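Local coordinates for protein adenosine kinase, putative (Trypanosoma brucei, PDB 3OTX) that probably catalyses the ATP-dependent, magnesium-requiring phosphorylation of adenosine to AMP, a purine salvage step, as a member of the PfkB carbohydrate kinase family, at residues I196-P201 / I221-H226; V89-D94 / E115-A120; R158-S163 / L181-K186; Y32-G37 / K47-D52. The protein carries 1 engineered substitution. All coordinates share one frame; numbering follows the deposited sequence.

Contacts 1 and 2 lie in the same large, mostly parallel sheet, their centres about 26 Å apart: contact 2 joins strands at one margin, contact 1 pairs two strands nearer the middle, with three strands between. Contact 3 pairs helices that flank this sheet, and its helix 177-189 runs on into strand 193-197 of contact 1; the two contacts approach to about 6 Å at their nearest atoms. Contact 4 lies beside the smaller five-stranded sheet, about 37 Å from contact 3 between centres and on the opposite side of the chain's centre. Contact 1 alone touches the bound bis(adenosine)-5'-pentaphosphate, through Asn224. The side chain of Leu34 in contact 4 is about 12 Å from that ligand.

Contact 1: residues I196-P201 / I221-H226; sequences INLSAP and IVANRH. With AP5 (bis(adenosine)-5'-pentaphosphate), chain C.
Leu198 packs its side chain along the strand that carries Ile221 and Ala223. Its CB and CG both lie against Ala223 CB. At the fork the branches part: Leu198 CD1 stays on Ala223 CB (3.7 Å), while Leu198 CD2 reaches Ile221 CG2 at 4.1 Å. The backbone beneath is parallel sheet, with Val222 N bonded to Ile196 O (2.9 Å) and Leu198 N to Val222 O (3.0 Å). Asn197 has its CG anti to the backbone N (chi1 174°); in the conformer described, its ND2 comes to 2.8 Å from the same Val222 O, a weak bond that is doubtful because the side chain has an alternate position. Further on, Pro201 CG sits over one face of the His226 ring, 4.0 Å from its centroid and offset toward the rim. Asn224, at the N-cap of the next helix, bonds a phosphate oxygen of the inhibitor: its ND2 donates to O1B over 2.8 Å in a nearly straight bond (165°), while OD1 accepts from Glu227 N. The contact lies at the C-terminal ends of strands 193-197 and 220-224, with strand 262-267 continuing the sheet beyond Ala223 and helix 225-235 covering Leu198 through Glu227 and Phe231.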
# COMPACT_ATOMS: atom_id res chain seq x y z
N ILE A 196 -7.96 -2.40 -3.69
CA ILE A 196 -7.27 -2.69 -2.43
C ILE A 196 -6.02 -3.50 -2.70
O ILE A 196 -5.95 -4.23 -3.71
CB ILE A 196 -8.14 -3.49 -1.45
CG1 ILE A 196 -8.68 -4.78 -2.06
CG2 ILE A 196 -9.25 -2.65 -0.93
CD1 ILE A 196 -9.60 -5.53 -1.14
N ASN A 197 -5.04 -3.36 -1.82
CA ASN A 197 -3.90 -4.27 -1.79
C ASN A 197 -4.10 -5.18 -0.59
O ASN A 197 -4.59 -4.73 0.42
CB ASN A 197 -2.61 -3.46 -1.67
CG ASN A 197 -1.37 -4.32 -1.47
OD1 ASN A 197 -0.68 -4.18 -0.48
ND2 ASN A 197 -1.09 -5.21 -2.41
N LEU A 198 -3.68 -6.44 -0.69
CA LEU A 198 -3.81 -7.35 0.45
C LEU A 198 -2.84 -7.06 1.60
O LEU A 198 -3.09 -7.51 2.72
CB LEU A 198 -3.69 -8.79 -0.04
CG LEU A 198 -4.80 -9.25 -1.00
CD1 LEU A 198 -4.68 -10.76 -1.24
CD2 LEU A 198 -6.19 -8.89 -0.41
N SER A 199 -1.75 -6.33 1.31
CA SER A 199 -0.78 -5.77 2.31
C SER A 199 0.09 -6.74 3.08
O SER A 199 1.31 -6.53 3.17
CB SER A 199 -1.47 -4.85 3.32
OG SER A 199 -2.03 -3.69 2.71
N ALA A 200 -0.50 -7.76 3.69
CA ALA A 200 0.29 -8.69 4.50
C ALA A 200 -0.48 -9.95 4.76
O ALA A 200 -1.70 -9.91 4.93
CB ALA A 200 0.68 -8.02 5.85
N PRO A 201 0.23 -11.08 4.84
CA PRO A 201 -0.49 -12.28 5.21
C PRO A 201 -1.33 -12.13 6.46
O PRO A 201 -2.40 -12.73 6.52
CB PRO A 201 0.62 -13.32 5.40
CG PRO A 201 1.66 -12.88 4.40
CD PRO A 201 1.63 -11.36 4.45
N ILE A 221 -8.03 -6.11 -7.06
CA ILE A 221 -7.31 -6.64 -5.94
C ILE A 221 -5.86 -6.82 -6.37
O ILE A 221 -5.59 -7.48 -7.37
CB ILE A 221 -7.83 -8.01 -5.52
CG1 ILE A 221 -9.33 -7.94 -5.14
CG2 ILE A 221 -6.95 -8.58 -4.39
CD1 ILE A 221 -10.01 -9.29 -5.04
N VAL A 222 -4.94 -6.21 -5.62
CA VAL A 222 -3.51 -6.27 -5.95
C VAL A 222 -2.81 -6.95 -4.76
O VAL A 222 -3.14 -6.69 -3.59
CB VAL A 222 -2.95 -4.86 -6.18
CG1 VAL A 222 -1.43 -4.90 -6.49
CG2 VAL A 222 -3.66 -4.20 -7.35
N ALA A 223 -1.87 -7.86 -5.04
CA ALA A 223 -1.08 -8.50 -3.98
C ALA A 223 0.21 -9.03 -4.54
O ALA A 223 0.44 -8.97 -5.73
CB ALA A 223 -1.85 -9.63 -3.35
N ASN A 224 1.07 -9.54 -3.67
CA ASN A 224 2.23 -10.29 -4.13
C ASN A 224 1.99 -11.80 -4.07
O ASN A 224 0.92 -12.25 -3.67
CB ASN A 224 3.47 -9.88 -3.33
CG ASN A 224 3.37 -10.25 -1.87
OD1 ASN A 224 2.45 -10.95 -1.46
ND2 ASN A 224 4.32 -9.77 -1.08
N ARG A 225 3.03 -12.56 -4.41
CA ARG A 225 2.92 -14.02 -4.50
C ARG A 225 2.51 -14.63 -3.14
O ARG A 225 1.64 -15.51 -3.05
CB ARG A 225 4.27 -14.59 -4.94
CG ARG A 225 4.20 -16.06 -5.34
CD ARG A 225 5.57 -16.73 -5.27
NE ARG A 225 6.46 -16.47 -6.42
CZ ARG A 225 7.36 -15.50 -6.50
NH1 ARG A 225 7.48 -14.61 -5.51
NH2 ARG A 225 8.15 -15.40 -7.58
N HIS A 226 3.14 -14.14 -2.08
CA HIS A 226 2.92 -14.67 -0.76
C HIS A 226 1.50 -14.42 -0.26
O HIS A 226 0.85 -15.34 0.27
CB HIS A 226 3.95 -14.08 0.18
CG HIS A 226 4.03 -14.77 1.50
ND1 HIS A 226 5.19 -14.81 2.24
CD2 HIS A 226 3.11 -15.46 2.22
CE1 HIS A 226 4.99 -15.48 3.35
NE2 HIS A 226 3.73 -15.90 3.37
PA AP5 C . 7.40 -7.91 -5.40
O1A AP5 C . 8.64 -8.51 -4.74
O2A AP5 C . 6.41 -8.93 -5.92
O3A AP5 C . 6.57 -6.94 -4.42
PB AP5 C . 6.31 -7.14 -2.84
O1B AP5 C . 6.52 -8.55 -2.40
O2B AP5 C . 4.99 -6.52 -2.55
O3B AP5 C . 7.49 -6.22 -2.29
PG AP5 C . 8.23 -6.13 -0.88
O1G AP5 C . 9.59 -5.55 -1.15
O2G AP5 C . 8.41 -7.45 -0.17
O3G AP5 C . 7.34 -5.07 -0.19
PD AP5 C . 7.43 -4.42 1.29
O1D AP5 C . 8.59 -4.95 2.12
O2D AP5 C . 6.04 -4.52 1.85
O3D AP5 C . 7.82 -2.91 0.93
PE AP5 C . 6.78 -1.72 0.57
O1E AP5 C . 5.68 -2.26 -0.29
O2E AP5 C . 7.57 -0.52 0.05
O5F AP5 C . 7.91 -6.89 -6.52
C5F AP5 C . 6.99 -6.03 -7.20
C4F AP5 C . 7.59 -5.62 -8.52
O4F AP5 C . 8.89 -5.05 -8.32
C3F AP5 C . 7.88 -6.78 -9.48
O3F AP5 C . 6.73 -7.06 -10.24
C2F AP5 C . 9.06 -6.30 -10.27
O2F AP5 C . 8.62 -5.43 -11.29
C1F AP5 C . 9.82 -5.45 -9.25
N9A AP5 C . 10.88 -6.20 -8.52
C8A AP5 C . 10.85 -6.60 -7.18
N7A AP5 C . 12.02 -7.25 -6.91
C5A AP5 C . 12.78 -7.25 -8.03
C6A AP5 C . 14.05 -7.71 -8.33
N6A AP5 C . 14.85 -8.21 -7.38
N1A AP5 C . 14.54 -7.52 -9.59
C2A AP5 C . 13.82 -6.87 -10.58
N3A AP5 C . 12.56 -6.41 -10.27
C4A AP5 C . 12.06 -6.57 -9.03
O5J AP5 C . 6.13 -1.35 2.01
C5J AP5 C . 6.96 -0.86 3.05
C4J AP5 C . 6.07 0.10 3.83
O4J AP5 C . 5.08 -0.62 4.58
C3J AP5 C . 6.82 0.89 4.91
O3J AP5 C . 6.99 2.22 4.43
C2J AP5 C . 5.92 0.80 6.16
O2J AP5 C . 5.70 2.05 6.80
C1J AP5 C . 4.63 0.26 5.57
N9B AP5 C . 3.78 -0.43 6.56
C8B AP5 C . 4.16 -1.51 7.30
N7B AP5 C . 3.11 -1.82 8.11
C5B AP5 C . 2.09 -0.93 7.87
C6B AP5 C . 0.80 -0.80 8.41
N6B AP5 C . 0.33 -1.55 9.42
N1B AP5 C . 0.07 0.25 7.93
C2B AP5 C . 0.46 1.09 6.91
N3B AP5 C . 1.75 0.98 6.42
C4B AP5 C . 2.52 -0.05 6.88

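Contact 2: residues V89-D94 / E115-A120; sequences VGCIAD and EHTTKA
Ile92 and His116 run side by side from paired parallel strands and point the same way. Ile92 CG1 occupies the position between the backbone N and the carbonyl carbon (chi1 58°), which brings it over one face of the His116 ring, 4.2 Å from the centroid and offset toward the rim. Ile92 CD1 continues along the ring. The CB of Asp94 approaches the same imidazole obliquely. The carboxylate of Asp94 is engaged by Lys99 in a salt bridge.

These strands, 91-92 and 111-116, with helix 96-108 between them, form a beta-alpha-beta unit at the margin of the large sheet of this ribokinase-like fold. Glu115 N donates to Gly90 O and Thr117 N to Ile92 O; between them Ile92 N meets Glu115 O at 2.9 Å, almost straight at 175°.

On the other sheet face, Cys91 SG, anti to the backbone N (chi1 -177°), lies between two neighbours, 3.8 Å from Glu115 CB and 3.7 Å from Thr117 CG2. The extended Glu115 chain carries its carboxylate past the sulfur, and OE2 bonds to Ser147 OG. The rotation of Thr117 places CG2 against Cys91 and sends OG1 to accept from Lys119 N (3.0 Å), an ST turn. Ala93 CB is set close to Thr117 O and Ala120 O, at 3.5 and 3.4 Å, while a water accepts from Asp94 N and donates to Thr117 O.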
# COMPACT_ATOMS: atom_id res chain seq x y z
N VAL A 89 -5.70 10.44 2.75
CA VAL A 89 -6.39 10.54 4.04
C VAL A 89 -5.77 9.56 5.05
O VAL A 89 -5.59 8.38 4.75
CB VAL A 89 -7.92 10.31 3.88
CG1 VAL A 89 -8.66 10.20 5.22
CG2 VAL A 89 -8.52 11.48 3.13
N GLY A 90 -5.48 10.08 6.25
CA GLY A 90 -5.08 9.28 7.39
C GLY A 90 -5.03 10.19 8.60
O GLY A 90 -5.43 11.35 8.51
N CYS A 91 -4.54 9.68 9.74
CA CYS A 91 -4.58 10.44 10.96
C CYS A 91 -3.16 10.50 11.53
O CYS A 91 -2.46 9.48 11.59
CB CYS A 91 -5.57 9.79 11.95
SG CYS A 91 -5.78 10.71 13.50
N ILE A 92 -2.76 11.71 11.93
CA ILE A 92 -1.46 11.96 12.53
C ILE A 92 -1.66 12.80 13.78
O ILE A 92 -2.80 13.22 14.08
CB ILE A 92 -0.53 12.77 11.59
CG1 ILE A 92 -1.16 14.13 11.18
CG2 ILE A 92 -0.14 11.96 10.36
CD1 ILE A 92 -0.22 15.06 10.40
N ALA A 93 -0.58 13.01 14.51
CA ALA A 93 -0.53 14.05 15.54
C ALA A 93 0.25 15.24 15.02
O ALA A 93 1.03 15.11 14.08
CB ALA A 93 0.10 13.50 16.86
N ASP A 94 0.07 16.40 15.66
CA ASP A 94 0.84 17.61 15.29
C ASP A 94 2.17 17.60 16.04
O ASP A 94 2.52 18.51 16.81
CB ASP A 94 0.04 18.88 15.59
CG ASP A 94 0.64 20.13 14.96
OD1 ASP A 94 1.26 20.03 13.89
OD2 ASP A 94 0.50 21.22 15.56
N GLU A 115 -6.38 13.93 9.41
CA GLU A 115 -6.90 14.26 10.71
C GLU A 115 -5.74 14.51 11.65
O GLU A 115 -4.72 13.87 11.49
CB GLU A 115 -7.73 13.08 11.22
CG GLU A 115 -8.45 13.36 12.54
CD GLU A 115 -9.46 12.30 12.91
OE1 GLU A 115 -9.42 11.20 12.33
OE2 GLU A 115 -10.28 12.57 13.85
N HIS A 116 -5.92 15.39 12.63
CA HIS A 116 -4.95 15.50 13.72
C HIS A 116 -5.62 15.05 14.98
O HIS A 116 -6.79 15.39 15.25
CB HIS A 116 -4.46 16.93 13.94
CG HIS A 116 -3.70 17.48 12.78
ND1 HIS A 116 -2.32 17.61 12.78
CD2 HIS A 116 -4.12 17.90 11.57
CE1 HIS A 116 -1.94 18.11 11.62
NE2 HIS A 116 -3.01 18.30 10.87
N THR A 117 -4.89 14.26 15.76
CA THR A 117 -5.37 13.81 17.07
C THR A 117 -4.35 14.16 18.15
O THR A 117 -3.15 14.34 17.86
CB THR A 117 -5.67 12.27 17.07
OG1 THR A 117 -6.20 11.87 18.35
CG2 THR A 117 -4.42 11.44 16.82
N THR A 118 -4.82 14.27 19.39
CA THR A 118 -3.92 14.41 20.52
C THR A 118 -3.87 13.11 21.34
O THR A 118 -3.24 13.05 22.41
CB THR A 118 -4.35 15.61 21.39
OG1 THR A 118 -5.64 15.34 21.94
CG2 THR A 118 -4.40 16.91 20.54
N LYS A 119 -4.51 12.07 20.83
CA LYS A 119 -4.67 10.82 21.60
C LYS A 119 -3.46 9.89 21.60
O LYS A 119 -3.34 9.01 22.47
CB LYS A 119 -5.89 10.05 21.11
CG LYS A 119 -7.22 10.76 21.36
CD LYS A 119 -8.34 10.01 20.67
CE LYS A 119 -9.70 10.62 21.02
NZ LYS A 119 -10.74 10.26 20.00
N ALA A 120 -2.61 10.04 20.59
CA ALA A 120 -1.39 9.28 20.47
C ALA A 120 -0.51 10.06 19.52
O ALA A 120 -1.01 10.81 18.67
CB ALA A 120 -1.65 7.87 19.89
O HOH W 1 -1.65 16.57 17.94

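Contact 3: residues R158-S163 / L181-K186; sequences RAMDES and LQACRK
Met160 is the main apolar bridge between helices 154-162 and 177-189. Its CB rests on the CG of Lys186 at 3.6 Å, and from there the chain extends toward the second helix. SD lies 3.6 Å from Gln182 NE2, a weak hydrogen bond in which the sulfur accepts; the same amide nitrogen also donates to Met151 O. The methyl CE ends against Ala183 CB at 3.8 Å. Asp161 follows at the partly exposed margin. Its OD1 takes Lys186 NZ at 2.7 Å through the syn lone pair, the side of the other oxygen. Lys186 gets there by leaving its backbone with CG anti to N and then bending twice (chi2 66°, chi3 64°), which folds its methylenes over Met160 CB before the ammonium meets the carboxylate. A water donates to Asp161 OD2 and weakly receives from Lys186 NZ, and Glu189 is a second carboxylate partner of that lysine. Met160 and Lys186 both touch Phe166 of strand 165-169. The two short helical segments, 10.6 Å between axes, run in the same general direction and cross at -36°, as do neighbouring helices on one face of the mostly parallel sheet of an alpha/beta fold.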
# COMPACT_ATOMS: atom_id res chain seq x y z
N ARG A 158 -15.41 16.17 0.14
CA ARG A 158 -15.04 16.89 -1.08
C ARG A 158 -14.03 16.09 -1.87
O ARG A 158 -14.17 15.90 -3.08
CB ARG A 158 -14.46 18.27 -0.71
CG ARG A 158 -13.81 19.02 -1.88
CD ARG A 158 -13.04 20.23 -1.34
NE ARG A 158 -12.38 21.00 -2.39
CZ ARG A 158 -11.69 22.13 -2.19
NH1 ARG A 158 -11.57 22.62 -0.96
NH2 ARG A 158 -11.13 22.76 -3.21
N ALA A 159 -13.01 15.57 -1.19
CA ALA A 159 -12.01 14.75 -1.89
C ALA A 159 -12.59 13.48 -2.49
O ALA A 159 -12.25 13.11 -3.63
CB ALA A 159 -10.85 14.40 -0.94
N MET A 160 -13.48 12.82 -1.75
CA MET A 160 -14.13 11.64 -2.30
C MET A 160 -15.02 12.02 -3.50
O MET A 160 -14.99 11.34 -4.52
CB MET A 160 -14.96 10.94 -1.24
CG MET A 160 -14.13 10.22 -0.18
SD MET A 160 -15.19 9.01 0.68
CE MET A 160 -13.97 8.26 1.76
N ASP A 161 -15.77 13.11 -3.38
CA ASP A 161 -16.67 13.51 -4.48
C ASP A 161 -15.93 13.83 -5.77
O ASP A 161 -16.47 13.61 -6.84
CB ASP A 161 -17.57 14.69 -4.11
CG ASP A 161 -18.67 14.29 -3.12
OD1 ASP A 161 -19.02 13.09 -3.06
OD2 ASP A 161 -19.16 15.17 -2.41
N GLU A 162 -14.70 14.33 -5.65
CA GLU A 162 -13.94 14.72 -6.85
C GLU A 162 -13.06 13.59 -7.43
O GLU A 162 -12.55 13.70 -8.56
CB GLU A 162 -13.13 16.00 -6.58
CG GLU A 162 -11.97 15.77 -5.66
CD GLU A 162 -11.37 17.04 -5.08
OE1 GLU A 162 -11.84 18.16 -5.39
OE2 GLU A 162 -10.43 16.90 -4.28
N SER A 163 -12.89 12.51 -6.67
CA SER A 163 -12.02 11.39 -7.07
C SER A 163 -12.78 10.35 -7.88
O SER A 163 -14.02 10.21 -7.73
CB SER A 163 -11.39 10.72 -5.83
OG SER A 163 -10.60 11.67 -5.12
N LEU A 181 -15.65 1.06 4.01
CA LEU A 181 -16.97 0.90 3.35
C LEU A 181 -17.54 2.23 2.86
O LEU A 181 -18.19 2.27 1.79
CB LEU A 181 -17.95 0.17 4.28
CG LEU A 181 -17.56 -1.28 4.54
CD1 LEU A 181 -18.43 -1.84 5.67
CD2 LEU A 181 -17.71 -2.21 3.27
N GLN A 182 -17.23 3.32 3.56
CA GLN A 182 -17.67 4.64 3.09
C GLN A 182 -17.10 4.92 1.70
O GLN A 182 -17.81 5.34 0.80
CB GLN A 182 -17.28 5.75 4.06
CG GLN A 182 -17.64 7.15 3.54
CD GLN A 182 -17.20 8.25 4.49
OE1 GLN A 182 -17.25 8.07 5.71
NE2 GLN A 182 -16.76 9.38 3.94
N ALA A 183 -15.81 4.67 1.53
CA ALA A 183 -15.21 4.84 0.20
C ALA A 183 -15.73 3.83 -0.83
O ALA A 183 -15.88 4.16 -2.01
CB ALA A 183 -13.68 4.76 0.28
N CYS A 184 -15.99 2.59 -0.40
CA CYS A 184 -16.57 1.61 -1.32
C CYS A 184 -17.89 2.09 -1.90
O CYS A 184 -18.12 1.95 -3.11
CB CYS A 184 -16.83 0.31 -0.57
SG CYS A 184 -15.37 -0.62 -0.16
N ARG A 185 -18.76 2.62 -1.04
CA ARG A 185 -20.03 3.16 -1.49
C ARG A 185 -19.83 4.42 -2.33
O ARG A 185 -20.55 4.61 -3.32
CB ARG A 185 -20.94 3.41 -0.29
CG ARG A 185 -21.39 2.10 0.38
CD ARG A 185 -22.44 2.35 1.51
NE ARG A 185 -22.02 3.38 2.47
CZ ARG A 185 -21.33 3.14 3.59
NH1 ARG A 185 -20.99 1.90 3.95
NH2 ARG A 185 -20.98 4.17 4.37
N LYS A 186 -18.88 5.28 -1.96
CA LYS A 186 -18.64 6.48 -2.77
C LYS A 186 -18.16 6.13 -4.18
O LYS A 186 -18.58 6.77 -5.16
CB LYS A 186 -17.61 7.37 -2.07
CG LYS A 186 -17.30 8.64 -2.81
CD LYS A 186 -18.52 9.59 -2.88
CE LYS A 186 -18.97 10.10 -1.48
NZ LYS A 186 -20.08 11.11 -1.54
O HOH W 2 -21.42 14.01 -0.70

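Contact 4: residues Y32-G37 / K47-D52; sequences YGLERG and KGIFDD
Tyr32 lays its ring on Ile49, joining the end of helix 26-31, which closes in a Schellman motif with Gly33 at positive phi, to the start of helix 49-54. Over the ring face the contact is CH-pi: Ile49 CG1 stands above the centre, 3.9 Å from the centroid and only 9° off the normal. Ile49 reaches this place with CG1 anti to the backbone N (chi1 -167°). Its CD1 goes on to meet Leu34 CD1 tip to tip at 3.9 Å. Around the ring edge, Lys47 O lies near the plane, 3.6 Å from CE2 of Tyr32. By the hydroxyl end lie Gly48, the N-cap residue of helix 49-54, and Asp52, whose N bonds back to Gly48 O and whose carboxylate meets the tyrosine directly.

One shell further out, Phe28 of helix 26-31 meets the Tyr32 ring at about 50° and also touches Ile49 and Asp52, while Tyr32 O accepts from Gln46 NE2. Leu34 leans on Thr135 and Val137 of strand 133-141, beside the smaller sheet. Lys31 NZ forms a salt bridge with Asp52 OD2; this same oxygen, through its anti lone pair, accepts a hydrogen bond from Tyr32 OH (2.5 Å).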
# COMPACT_ATOMS: atom_id res chain seq x y z
N TYR A 32 13.20 -10.08 19.61
CA TYR A 32 11.88 -9.45 19.51
C TYR A 32 10.76 -10.34 19.00
O TYR A 32 9.66 -9.86 18.78
CB TYR A 32 11.96 -8.10 18.75
CG TYR A 32 12.68 -7.09 19.62
CD1 TYR A 32 14.02 -6.75 19.37
CD2 TYR A 32 12.07 -6.55 20.76
CE1 TYR A 32 14.68 -5.86 20.19
CE2 TYR A 32 12.73 -5.67 21.58
CZ TYR A 32 14.03 -5.33 21.31
OH TYR A 32 14.68 -4.46 22.15
N GLY A 33 11.06 -11.62 18.76
CA GLY A 33 10.05 -12.61 18.37
C GLY A 33 9.59 -12.41 16.94
O GLY A 33 8.42 -12.63 16.60
N LEU A 34 10.50 -11.97 16.08
CA LEU A 34 10.12 -11.58 14.72
C LEU A 34 10.49 -12.63 13.69
O LEU A 34 11.52 -13.30 13.82
CB LEU A 34 10.76 -10.25 14.31
CG LEU A 34 10.58 -9.05 15.26
CD1 LEU A 34 11.45 -7.87 14.79
CD2 LEU A 34 9.12 -8.64 15.37
N GLU A 35 9.64 -12.74 12.68
CA GLU A 35 9.86 -13.66 11.58
C GLU A 35 10.45 -12.86 10.41
O GLU A 35 9.84 -11.90 9.90
CB GLU A 35 8.53 -14.33 11.15
CG GLU A 35 8.74 -15.72 10.52
CD GLU A 35 7.60 -16.15 9.60
OE1 GLU A 35 6.46 -15.64 9.75
OE2 GLU A 35 7.84 -17.01 8.73
N ARG A 36 11.64 -13.25 10.00
CA ARG A 36 12.35 -12.52 8.93
C ARG A 36 11.49 -12.27 7.70
O ARG A 36 10.85 -13.19 7.18
CB ARG A 36 13.63 -13.27 8.55
CG ARG A 36 14.50 -12.53 7.54
CD ARG A 36 15.57 -13.47 6.97
NE ARG A 36 16.55 -13.86 7.97
CZ ARG A 36 17.78 -13.36 8.03
NH1 ARG A 36 18.19 -12.47 7.14
NH2 ARG A 36 18.60 -13.77 8.98
N GLY A 37 11.47 -11.03 7.25
CA GLY A 37 10.78 -10.65 6.00
C GLY A 37 9.27 -10.45 6.08
O GLY A 37 8.61 -10.26 5.05
N LYS A 47 7.89 -5.17 23.10
CA LYS A 47 8.15 -4.08 24.05
C LYS A 47 9.64 -3.68 24.01
O LYS A 47 10.51 -4.52 24.13
CB LYS A 47 7.75 -4.52 25.46
CG LYS A 47 7.90 -3.47 26.56
CD LYS A 47 7.57 -4.10 27.93
CE LYS A 47 7.90 -3.18 29.10
NZ LYS A 47 7.14 -3.62 30.30
N GLY A 48 9.89 -2.39 23.78
CA GLY A 48 11.24 -1.86 23.75
C GLY A 48 11.95 -1.80 22.42
O GLY A 48 13.07 -1.30 22.33
N ILE A 49 11.31 -2.28 21.35
CA ILE A 49 12.02 -2.40 20.07
C ILE A 49 12.44 -1.04 19.46
O ILE A 49 13.51 -0.94 18.87
CB ILE A 49 11.23 -3.27 19.04
CG1 ILE A 49 12.09 -3.64 17.83
CG2 ILE A 49 9.91 -2.59 18.59
CD1 ILE A 49 11.38 -4.51 16.78
N PHE A 50 11.61 -0.01 19.60
CA PHE A 50 11.95 1.27 19.01
C PHE A 50 13.14 1.94 19.68
O PHE A 50 14.02 2.45 19.00
CB PHE A 50 10.74 2.19 18.96
CG PHE A 50 9.85 1.89 17.81
CD1 PHE A 50 8.76 1.03 17.95
CD2 PHE A 50 10.09 2.47 16.56
CE1 PHE A 50 7.93 0.75 16.87
CE2 PHE A 50 9.26 2.19 15.47
CZ PHE A 50 8.19 1.34 15.61
N ASP A 51 13.18 1.85 21.00
CA ASP A 51 14.31 2.38 21.77
C ASP A 51 15.60 1.69 21.36
O ASP A 51 16.63 2.33 21.23
CB ASP A 51 14.10 2.21 23.27
CG ASP A 51 12.92 3.00 23.79
OD1 ASP A 51 12.44 3.93 23.10
OD2 ASP A 51 12.46 2.70 24.90
N ASP A 52 15.51 0.37 21.14
CA ASP A 52 16.65 -0.47 20.78
C ASP A 52 17.19 -0.10 19.37
O ASP A 52 18.38 0.14 19.20
CB ASP A 52 16.20 -1.93 20.83
CG ASP A 52 17.33 -2.91 20.93
OD1 ASP A 52 18.45 -2.61 20.48
OD2 ASP A 52 17.07 -4.02 21.45